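Local coordinates for protein 1d10 (Caenorhabditis elegans, PDB 1T9F), which is of unknown function but carries three MIR repeats in a beta-trefoil fold, as in the SDF2 family, at residues 13-18 / 51-56; 97-102 / 159-164; 126-131 / 172-177. All coordinates share one frame; numbering follows the deposited sequence.

Contact 1: residues 13-18 / 51-56; sequences LKFINA and SHWQIF
Leu13 and Trp53 pair across two neighbouring strands in the barrel of a beta-trefoil, here built from MIR repeats. Their backbones form an antiparallel hydrogen-bonded pair: Leu13 N donates to Trp53 O at 3.0 Å, and Trp53 N to Leu13 O. The axes of strands 13-17 and 53-56 lie at 99°, so the pairing is short. Beyond Leu13 a water takes over, accepting from Phe15 N at 2.7 Å and probably donating to Ser51 O.

On the face that carries Leu13 and Trp53 the contacts are apolar. Phe15 and Trp53 form an offset edge-to-face stack, Phe15 giving its edge to the indole five-membered ring, planes at 87° and centroids 5.8 Å apart; Phe15 CE1 also rests against Trp53 CB. Such large rings suit a buried barrel wall, and the indole still satisfies its one polar atom, since Trp53 NE1 bonds to Leu24 O. Leu13 and Ile55 meet through methyl groups, CD2 to CD1 at 4.0 Å. Leu13 reaches there with CG set between its backbone N and carbonyl carbon (chi1 38°).

On the opposite face of strand 13-17, Lys14 runs alongside His52, pointing the same way. Its long aliphatic chain suits this place: CG lies over one imidazole face, while the ammonium goes on to a salt bridge with Asp47. The nearest approach of the two side chains is Lys14 CE to His52 NE2, 3.4 Å.

Contact 2: residues 97-102 / 159-164; sequences KQHQEV and EVVGTD
His99 and Thr163 lie side by side and point the same way, with the threonine methyl over one face of the imidazole. Thr163 CG2 sits 3.6 Å from the ring centroid and 17° off the ring normal, a CH-pi contact. Threonine fits here because its two branches divide the work: with CG2 anti to its own carbonyl carbon the methyl meets the ring, while OG1 bonds to Ser165 O. In the plane of the imidazole, at its edge, a water hydrogen-bonds with His99 ND1 at 2.9 Å and accepts from Asp164 N.

Val161 crosses His99 at about a right angle, its CG2 3.6 Å from His99 CB. Val102 and Val160 meet obliquely through CG1 methyls, 4.0 Å apart. The other Val102 branch, CG2, lies against the backbone, 3.3 Å from Val161 C. Beta-branched valines suit these extended, buried positions.

Between these groups Gln100 and Gly162 form an antiparallel hydrogen-bonded pair. Gln100 N donates to a lone pair of Gly162 O, in its carbonyl plane, and Gly162 N donates to Gln100 O at 2.8 Å. Glycine allows the close approach, the two CA atoms being 4.6 Å apart, with Gln100 CB against Gly162 O. Farther along, a water accepts from Val102 N and donates to Val160 O, bridging the strands as they diverge.

Around this pair, strand 142-146 presents Leu143 to both Val102 and Val160, strand 85-89 brings Leu86 against Val102, and strand 38-43 pairs with both 100-105 and 158-163.

Contact 3: residues 126-131 / 172-177; sequences WLESEQ and WKVAEG
Val174 meets the 126-131 loop with both its methyls. CG2 touches the benzo part of the Trp126 indole, 3.5 Å from CZ2, the two side chains crossing at about a right angle. CG1, anti to the backbone N (chi1 162°), reaches the aliphatic part of Glu128, 4.1 Å from its CG. A compact branched residue suits this place, because one side chain can serve two neighbours at once. Nearer the end of the loop, Gln131 CA makes a CA-H...O contact of 3.2 Å with Trp172 O.

A type I turn from Leu127 to Glu130 shapes the loop, closed by Glu130 N donating to Leu127 O. The Trp126 indole meets Phe132 edge-to-face, while its main chain bonds to those of Val7 and Ile69. Val174 in turn packs against Leu13 and Phe132, while the Trp172 side chain leaves its backbone away from the loop, and its NE1 bonds to Leu143 O.

The contact therefore rests on apolar packing and close backbone approach. The carboxylates of Glu128 and Glu176, with OE2 and OE1 5.5 Å apart, are like charges and would probably add mild repulsion.

In the fold
Contacts 1 and 3 belong to one six-stranded antiparallel barrel and lie side by side, their centres about 9 Å apart. Strand 12-17 begins its order and strand 172-175 ends it; these two are neighbours, with probable hydrogen bonds from Ile16 N to Lys173 O and from Lys14 N to Ala175 O, so the last strand of the chain closes the barrel against the first. Contact 2 lies in the second sheet, its centre about 19 Å from that of contact 1 and about 23 Å from contact 3's. Along the chain contact 1 closes first, while contacts 2 and 3 interleave. Contact 2 joins the second and third MIR ranges, pairing strands from two successive repeats of the trefoil.

Contact 1: residues 13-18 / 51-56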
loop_
_atom_site.group_PDB
_atom_site.type_symbol
_atom_site.label_atom_id
_atom_site.label_comp_id
_atom_site.label_asym_id
_atom_site.label_seq_id
_atom_site.Cartn_x
_atom_site.Cartn_y
_atom_site.Cartn_z
ATOM N N LEU A 13 6.063 2.772 -8.778
ATOM C CA LEU A 13 6.156 4.061 -8.111
ATOM C C LEU A 13 6.217 3.972 -6.593
ATOM O O LEU A 13 6.184 2.882 -6.024
ATOM C CB LEU A 13 4.969 4.923 -8.549
ATOM C CG LEU A 13 3.668 4.140 -8.720
ATOM C CD1 LEU A 13 3.137 3.779 -7.364
ATOM C CD2 LEU A 13 2.644 4.948 -9.492
ATOM N N LYS A 14 6.330 5.131 -5.952
ATOM C CA LYS A 14 6.384 5.225 -4.499
ATOM C C LYS A 14 5.068 5.800 -3.996
ATOM O O LYS A 14 4.466 6.649 -4.655
ATOM C CB LYS A 14 7.519 6.157 -4.064
ATOM C CG LYS A 14 8.902 5.731 -4.507
ATOM C CD LYS A 14 9.856 6.919 -4.436
ATOM C CE LYS A 14 11.225 6.570 -4.975
ATOM N NZ LYS A 14 11.983 7.802 -5.362
ATOM N N PHE A 15 4.624 5.329 -2.835
ATOM C CA PHE A 15 3.398 5.811 -2.215
ATOM C C PHE A 15 3.803 6.636 -1.002
ATOM O O PHE A 15 4.314 6.100 -0.018
ATOM C CB PHE A 15 2.507 4.642 -1.782
ATOM C CG PHE A 15 1.865 3.913 -2.934
ATOM C CD1 PHE A 15 2.602 3.027 -3.714
ATOM C CD2 PHE A 15 0.541 4.158 -3.274
ATOM C CE1 PHE A 15 2.030 2.405 -4.816
ATOM C CE2 PHE A 15 -0.044 3.542 -4.377
ATOM C CZ PHE A 15 0.703 2.666 -5.150
ATOM N N ILE A 16 3.569 7.942 -1.076
ATOM C CA ILE A 16 3.938 8.849 0.005
ATOM C C ILE A 16 2.741 9.241 0.873
ATOM O O ILE A 16 1.690 9.630 0.358
ATOM C CB ILE A 16 4.572 10.137 -0.569
ATOM C CG1 ILE A 16 5.803 9.775 -1.407
ATOM C CG2 ILE A 16 4.943 11.100 0.566
ATOM C CD1 ILE A 16 6.467 10.970 -2.037
ATOM N N ASN A 17 2.890 9.145 2.188
ATOM C CA ASN A 17 1.782 9.525 3.051
ATOM C C ASN A 17 1.678 11.045 3.061
ATOM O O ASN A 17 2.610 11.751 3.458
ATOM C CB ASN A 17 1.974 8.973 4.462
ATOM C CG ASN A 17 0.745 9.169 5.324
ATOM O OD1 ASN A 17 0.588 10.199 5.967
ATOM N ND2 ASN A 17 -0.140 8.183 5.327
ATOM N N ALA A 18 0.538 11.539 2.592
ATOM C CA ALA A 18 0.275 12.971 2.488
ATOM C C ALA A 18 0.624 13.836 3.695
ATOM O O ALA A 18 1.302 14.856 3.562
ATOM C CB ALA A 18 -1.187 13.191 2.119
ATOM N N SER A 51 11.268 0.829 -1.387
ATOM C CA SER A 51 10.065 1.655 -1.284
ATOM C C SER A 51 9.307 1.670 -2.601
ATOM O O SER A 51 8.342 2.428 -2.763
ATOM C CB SER A 51 10.411 3.100 -0.899
ATOM O OG SER A 51 10.955 3.163 0.409
ATOM N N HIS A 52 9.754 0.851 -3.550
ATOM C CA HIS A 52 9.090 0.788 -4.845
ATOM C C HIS A 52 8.064 -0.323 -4.910
ATOM O O HIS A 52 8.321 -1.453 -4.462
ATOM C CB HIS A 52 10.112 0.617 -5.966
ATOM C CG HIS A 52 10.911 1.854 -6.220
ATOM N ND1 HIS A 52 11.950 2.245 -5.406
ATOM C CD2 HIS A 52 10.763 2.836 -7.139
ATOM C CE1 HIS A 52 12.405 3.418 -5.810
ATOM N NE2 HIS A 52 11.701 3.800 -6.859
ATOM N N TRP A 53 6.902 0.019 -5.465
ATOM C CA TRP A 53 5.793 -0.912 -5.612
ATOM C C TRP A 53 5.281 -0.907 -7.042
ATOM O O TRP A 53 5.304 0.120 -7.719
ATOM C CB TRP A 53 4.642 -0.523 -4.685
ATOM C CG TRP A 53 5.012 -0.468 -3.254
ATOM C CD1 TRP A 53 5.665 0.544 -2.612
ATOM C CD2 TRP A 53 4.756 -1.471 -2.275
ATOM N NE1 TRP A 53 5.833 0.228 -1.283
ATOM C CE2 TRP A 53 5.281 -1.004 -1.052
ATOM C CE3 TRP A 53 4.128 -2.729 -2.311
ATOM C CZ2 TRP A 53 5.199 -1.745 0.129
ATOM C CZ3 TRP A 53 4.045 -3.467 -1.138
ATOM C CH2 TRP A 53 4.578 -2.970 0.068
ATOM N N GLN A 54 4.804 -2.055 -7.503
ATOM C CA GLN A 54 4.279 -2.141 -8.853
ATOM C C GLN A 54 2.787 -2.394 -8.844
ATOM O O GLN A 54 2.294 -3.308 -8.181
ATOM C CB GLN A 54 4.981 -3.253 -9.632
ATOM C CG GLN A 54 4.496 -3.372 -11.068
ATOM C CD GLN A 54 5.406 -4.250 -11.895
ATOM O OE1 GLN A 54 5.925 -5.247 -11.404
ATOM N NE2 GLN A 54 5.596 -3.888 -13.160
ATOM N N ILE A 55 2.064 -1.571 -9.584
ATOM C CA ILE A 55 0.621 -1.703 -9.671
ATOM C C ILE A 55 0.234 -2.869 -10.568
ATOM O O ILE A 55 0.660 -2.944 -11.722
ATOM C CB ILE A 55 -0.012 -0.413 -10.219
ATOM C CG1 ILE A 55 0.333 0.753 -9.288
ATOM C CG2 ILE A 55 -1.524 -0.580 -10.328
ATOM C CD1 ILE A 55 -0.090 2.075 -9.811
ATOM N N PHE A 56 -0.564 -3.782 -10.012
ATOM C CA PHE A 56 -1.058 -4.958 -10.724
ATOM C C PHE A 56 -2.581 -4.906 -10.813
ATOM O O PHE A 56 -3.234 -4.282 -9.976
ATOM C CB PHE A 56 -0.684 -6.242 -9.976
ATOM C CG PHE A 56 0.611 -6.858 -10.422
ATOM C CD1 PHE A 56 1.815 -6.195 -10.243
ATOM C CD2 PHE A 56 0.621 -8.114 -11.020
ATOM C CE1 PHE A 56 3.018 -6.773 -10.648
ATOM C CE2 PHE A 56 1.824 -8.704 -11.432
ATOM C CZ PHE A 56 3.020 -8.030 -11.243
HETATM O O HOH W 1 6.619 4.071 -1.526
#

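Contact 2: residues 97-102 / 159-164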
loop_
_atom_site.group_PDB
_atom_site.type_symbol
_atom_site.label_atom_id
_atom_site.label_comp_id
_atom_site.label_asym_id
_atom_site.label_seq_id
_atom_site.Cartn_x
_atom_site.Cartn_y
_atom_site.Cartn_z
ATOM N N LYS A 97 -3.099 -2.495 18.781
ATOM C CA LYS A 97 -4.060 -3.566 19.018
ATOM C C LYS A 97 -5.449 -3.320 18.434
ATOM O O LYS A 97 -6.121 -4.260 17.997
ATOM C CB LYS A 97 -4.186 -3.808 20.524
ATOM C CG LYS A 97 -2.914 -4.304 21.195
ATOM C CD LYS A 97 -2.607 -5.748 20.822
ATOM C CE LYS A 97 -1.499 -6.324 21.699
ATOM N NZ LYS A 97 -1.331 -7.801 21.520
ATOM N N GLN A 98 -5.883 -2.062 18.429
ATOM C CA GLN A 98 -7.205 -1.719 17.917
ATOM C C GLN A 98 -7.297 -1.758 16.400
ATOM O O GLN A 98 -8.391 -1.659 15.834
ATOM C CB GLN A 98 -7.626 -0.326 18.391
ATOM C CG GLN A 98 -6.667 0.370 19.350
ATOM C CD GLN A 98 -5.375 0.825 18.694
ATOM O OE1 GLN A 98 -4.466 0.029 18.465
ATOM N NE2 GLN A 98 -5.292 2.115 18.383
ATOM N N HIS A 99 -6.155 -1.896 15.737
ATOM C CA HIS A 99 -6.155 -1.917 14.289
ATOM C C HIS A 99 -5.785 -3.248 13.663
ATOM O O HIS A 99 -5.248 -4.148 14.315
ATOM C CB HIS A 99 -5.255 -0.804 13.748
ATOM C CG HIS A 99 -5.773 0.572 14.035
ATOM N ND1 HIS A 99 -7.096 0.916 13.855
ATOM C CD2 HIS A 99 -5.150 1.690 14.474
ATOM C CE1 HIS A 99 -7.267 2.188 14.168
ATOM N NE2 HIS A 99 -6.100 2.681 14.547
ATOM N N GLN A 100 -6.094 -3.347 12.377
ATOM C CA GLN A 100 -5.857 -4.534 11.579
ATOM C C GLN A 100 -4.444 -4.515 10.999
ATOM O O GLN A 100 -3.923 -3.458 10.637
ATOM C CB GLN A 100 -6.905 -4.568 10.472
ATOM C CG GLN A 100 -6.908 -5.780 9.575
ATOM C CD GLN A 100 -8.089 -5.746 8.628
ATOM O OE1 GLN A 100 -9.238 -5.912 9.047
ATOM N NE2 GLN A 100 -7.820 -5.504 7.350
ATOM N N GLU A 101 -3.834 -5.693 10.920
ATOM C CA GLU A 101 -2.479 -5.845 10.402
ATOM C C GLU A 101 -2.420 -5.693 8.887
ATOM O O GLU A 101 -3.339 -6.092 8.170
ATOM C CB GLU A 101 -1.929 -7.229 10.769
ATOM C CG GLU A 101 -0.450 -7.440 10.470
ATOM C CD GLU A 101 -0.060 -8.917 10.428
ATOM O OE1 GLU A 101 -0.225 -9.554 9.363
ATOM O OE2 GLU A 101 0.402 -9.448 11.461
ATOM N N VAL A 102 -1.327 -5.105 8.410
ATOM C CA VAL A 102 -1.101 -4.939 6.984
ATOM C C VAL A 102 0.262 -5.574 6.744
ATOM O O VAL A 102 1.232 -5.233 7.404
ATOM C CB VAL A 102 -1.093 -3.453 6.574
ATOM C CG1 VAL A 102 -0.610 -3.315 5.136
ATOM C CG2 VAL A 102 -2.503 -2.882 6.696
ATOM N N GLU A 159 4.375 2.648 11.700
ATOM C CA GLU A 159 3.513 1.474 11.619
ATOM C C GLU A 159 2.400 1.732 10.607
ATOM O O GLU A 159 1.764 2.787 10.624
ATOM C CB GLU A 159 2.887 1.152 12.987
ATOM C CG GLU A 159 1.870 0.011 12.941
ATOM C CD GLU A 159 1.089 -0.159 14.244
ATOM O OE1 GLU A 159 0.764 0.864 14.883
ATOM O OE2 GLU A 159 0.788 -1.314 14.616
ATOM N N VAL A 160 2.197 0.766 9.719
ATOM C CA VAL A 160 1.162 0.826 8.698
ATOM C C VAL A 160 0.099 -0.200 9.107
ATOM O O VAL A 160 0.420 -1.360 9.405
ATOM C CB VAL A 160 1.724 0.449 7.311
ATOM C CG1 VAL A 160 0.586 0.354 6.298
ATOM C CG2 VAL A 160 2.749 1.483 6.852
ATOM N N VAL A 161 -1.160 0.216 9.129
ATOM C CA VAL A 161 -2.229 -0.688 9.534
ATOM C C VAL A 161 -3.522 -0.458 8.764
ATOM O O VAL A 161 -3.606 0.414 7.899
ATOM C CB VAL A 161 -2.566 -0.533 11.032
ATOM C CG1 VAL A 161 -1.314 -0.697 11.882
ATOM C CG2 VAL A 161 -3.208 0.822 11.274
ATOM N N GLY A 162 -4.532 -1.251 9.113
ATOM C CA GLY A 162 -5.831 -1.142 8.478
ATOM C C GLY A 162 -6.808 -0.578 9.491
ATOM O O GLY A 162 -7.044 -1.182 10.534
ATOM N N THR A 163 -7.362 0.589 9.195
ATOM C CA THR A 163 -8.303 1.215 10.106
ATOM C C THR A 163 -9.733 1.070 9.605
ATOM O O THR A 163 -9.987 1.148 8.403
ATOM C CB THR A 163 -7.976 2.707 10.280
ATOM O OG1 THR A 163 -8.007 3.356 9.004
ATOM C CG2 THR A 163 -6.589 2.874 10.892
ATOM N N ASP A 164 -10.668 0.845 10.524
ATOM C CA ASP A 164 -12.069 0.713 10.146
ATOM C C ASP A 164 -12.556 2.022 9.538
ATOM O O ASP A 164 -13.360 2.022 8.616
ATOM C CB ASP A 164 -12.940 0.352 11.354
ATOM C CG ASP A 164 -12.696 -1.063 11.848
ATOM O OD1 ASP A 164 -12.683 -1.998 11.015
ATOM O OD2 ASP A 164 -12.523 -1.243 13.074
HETATM O O HOH W 2 -9.883 0.829 12.953
HETATM O O HOH W 3 0.573 -3.921 10.301
#

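Contact 3: residues 126-131 / 172-177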
loop_
_atom_site.group_PDB
_atom_site.type_symbol
_atom_site.label_atom_id
_atom_site.label_comp_id
_atom_site.label_asym_id
_atom_site.label_seq_id
_atom_site.Cartn_x
_atom_site.Cartn_y
_atom_site.Cartn_z
ATOM N N TRP A 126 -7.417 7.557 -11.958
ATOM C CA TRP A 126 -6.355 7.822 -11.004
ATOM C C TRP A 126 -5.302 8.744 -11.596
ATOM O O TRP A 126 -4.553 8.343 -12.482
ATOM C CB TRP A 126 -5.720 6.494 -10.593
ATOM C CG TRP A 126 -4.834 6.553 -9.394
ATOM C CD1 TRP A 126 -4.536 7.651 -8.638
ATOM C CD2 TRP A 126 -4.136 5.455 -8.803
ATOM N NE1 TRP A 126 -3.689 7.299 -7.609
ATOM C CE2 TRP A 126 -3.428 5.956 -7.686
ATOM C CE3 TRP A 126 -4.037 4.090 -9.111
ATOM C CZ2 TRP A 126 -2.633 5.140 -6.877
ATOM C CZ3 TRP A 126 -3.244 3.280 -8.304
ATOM C CH2 TRP A 126 -2.552 3.810 -7.200
ATOM N N LEU A 127 -5.251 9.979 -11.100
ATOM C CA LEU A 127 -4.285 10.968 -11.572
ATOM C C LEU A 127 -3.098 11.007 -10.613
ATOM O O LEU A 127 -3.265 10.963 -9.392
ATOM C CB LEU A 127 -4.934 12.355 -11.641
ATOM C CG LEU A 127 -6.234 12.512 -12.436
ATOM C CD1 LEU A 127 -6.777 13.923 -12.243
ATOM C CD2 LEU A 127 -5.991 12.225 -13.911
ATOM N N GLU A 128 -1.898 11.094 -11.171
ATOM C CA GLU A 128 -0.682 11.123 -10.374
ATOM C C GLU A 128 -0.579 12.362 -9.486
ATOM O O GLU A 128 0.220 12.397 -8.549
ATOM C CB GLU A 128 0.530 11.054 -11.304
ATOM C CG GLU A 128 1.863 10.927 -10.593
ATOM C CD GLU A 128 2.980 10.549 -11.544
ATOM O OE1 GLU A 128 2.790 9.577 -12.307
ATOM O OE2 GLU A 128 4.040 11.212 -11.524
ATOM N N SER A 129 -1.405 13.364 -9.773
ATOM C CA SER A 129 -1.388 14.623 -9.029
ATOM C C SER A 129 -2.425 14.724 -7.917
ATOM O O SER A 129 -2.548 15.765 -7.271
ATOM C CB SER A 129 -1.609 15.783 -9.994
ATOM O OG SER A 129 -2.919 15.719 -10.534
ATOM N N GLU A 130 -3.176 13.660 -7.683
ATOM C CA GLU A 130 -4.195 13.732 -6.655
ATOM C C GLU A 130 -3.895 12.851 -5.459
ATOM O O GLU A 130 -3.079 11.930 -5.532
ATOM C CB GLU A 130 -5.553 13.356 -7.245
ATOM C CG GLU A 130 -5.761 11.868 -7.435
ATOM C CD GLU A 130 -6.939 11.564 -8.338
ATOM O OE1 GLU A 130 -6.756 11.599 -9.573
ATOM O OE2 GLU A 130 -8.046 11.304 -7.818
ATOM N N GLN A 131 -4.548 13.154 -4.345
ATOM C CA GLN A 131 -4.370 12.354 -3.155
ATOM C C GLN A 131 -5.408 11.260 -3.297
ATOM O O GLN A 131 -6.364 11.403 -4.063
ATOM C CB GLN A 131 -4.623 13.172 -1.889
ATOM C CG GLN A 131 -3.728 14.384 -1.758
ATOM C CD GLN A 131 -3.438 14.748 -0.318
ATOM O OE1 GLN A 131 -4.271 14.556 0.565
ATOM N NE2 GLN A 131 -2.250 15.287 -0.074
ATOM N N TRP A 172 -2.949 9.240 0.888
ATOM C CA TRP A 172 -1.686 8.947 0.219
ATOM C C TRP A 172 -1.562 9.728 -1.080
ATOM O O TRP A 172 -2.555 10.204 -1.639
ATOM C CB TRP A 172 -1.564 7.446 -0.093
ATOM C CG TRP A 172 -1.627 6.572 1.130
ATOM C CD1 TRP A 172 -2.751 6.091 1.738
ATOM C CD2 TRP A 172 -0.516 6.111 1.910
ATOM N NE1 TRP A 172 -2.411 5.355 2.853
ATOM C CE2 TRP A 172 -1.043 5.355 2.982
ATOM C CE3 TRP A 172 0.876 6.267 1.807
ATOM C CZ2 TRP A 172 -0.228 4.758 3.949
ATOM C CZ3 TRP A 172 1.688 5.669 2.773
ATOM C CH2 TRP A 172 1.129 4.926 3.830
ATOM N N LYS A 173 -0.329 9.822 -1.557
ATOM C CA LYS A 173 0.004 10.523 -2.786
ATOM C C LYS A 173 1.041 9.685 -3.530
ATOM O O LYS A 173 1.944 9.118 -2.915
ATOM C CB LYS A 173 0.584 11.896 -2.444
ATOM C CG LYS A 173 1.183 12.636 -3.606
ATOM C CD LYS A 173 1.941 13.875 -3.126
ATOM C CE LYS A 173 3.063 13.487 -2.166
ATOM N NZ LYS A 173 3.898 14.640 -1.738
ATOM N N VAL A 174 0.912 9.610 -4.851
ATOM C CA VAL A 174 1.832 8.832 -5.669
ATOM C C VAL A 174 2.976 9.692 -6.190
ATOM O O VAL A 174 2.838 10.903 -6.334
ATOM C CB VAL A 174 1.088 8.191 -6.871
ATOM C CG1 VAL A 174 2.070 7.764 -7.937
ATOM C CG2 VAL A 174 0.293 6.987 -6.401
ATOM N N ALA A 175 4.112 9.059 -6.459
ATOM C CA ALA A 175 5.281 9.755 -6.985
ATOM C C ALA A 175 6.109 8.764 -7.797
ATOM O O ALA A 175 6.224 7.587 -7.439
ATOM C CB ALA A 175 6.117 10.333 -5.841
ATOM N N GLU A 176 6.678 9.226 -8.902
ATOM C CA GLU A 176 7.485 8.333 -9.712
ATOM C C GLU A 176 8.877 8.185 -9.131
ATOM O O GLU A 176 9.655 9.138 -9.110
ATOM C CB GLU A 176 7.592 8.833 -11.153
ATOM C CG GLU A 176 8.559 8.005 -11.978
ATOM C CD GLU A 176 7.963 7.535 -13.287
ATOM O OE1 GLU A 176 7.871 8.352 -14.229
ATOM O OE2 GLU A 176 7.581 6.347 -13.365
ATOM N N GLY A 177 9.179 6.989 -8.638
ATOM C CA GLY A 177 10.501 6.740 -8.097
ATOM C C GLY A 177 11.425 6.665 -9.294
ATOM O O GLY A 177 12.296 7.519 -9.486
#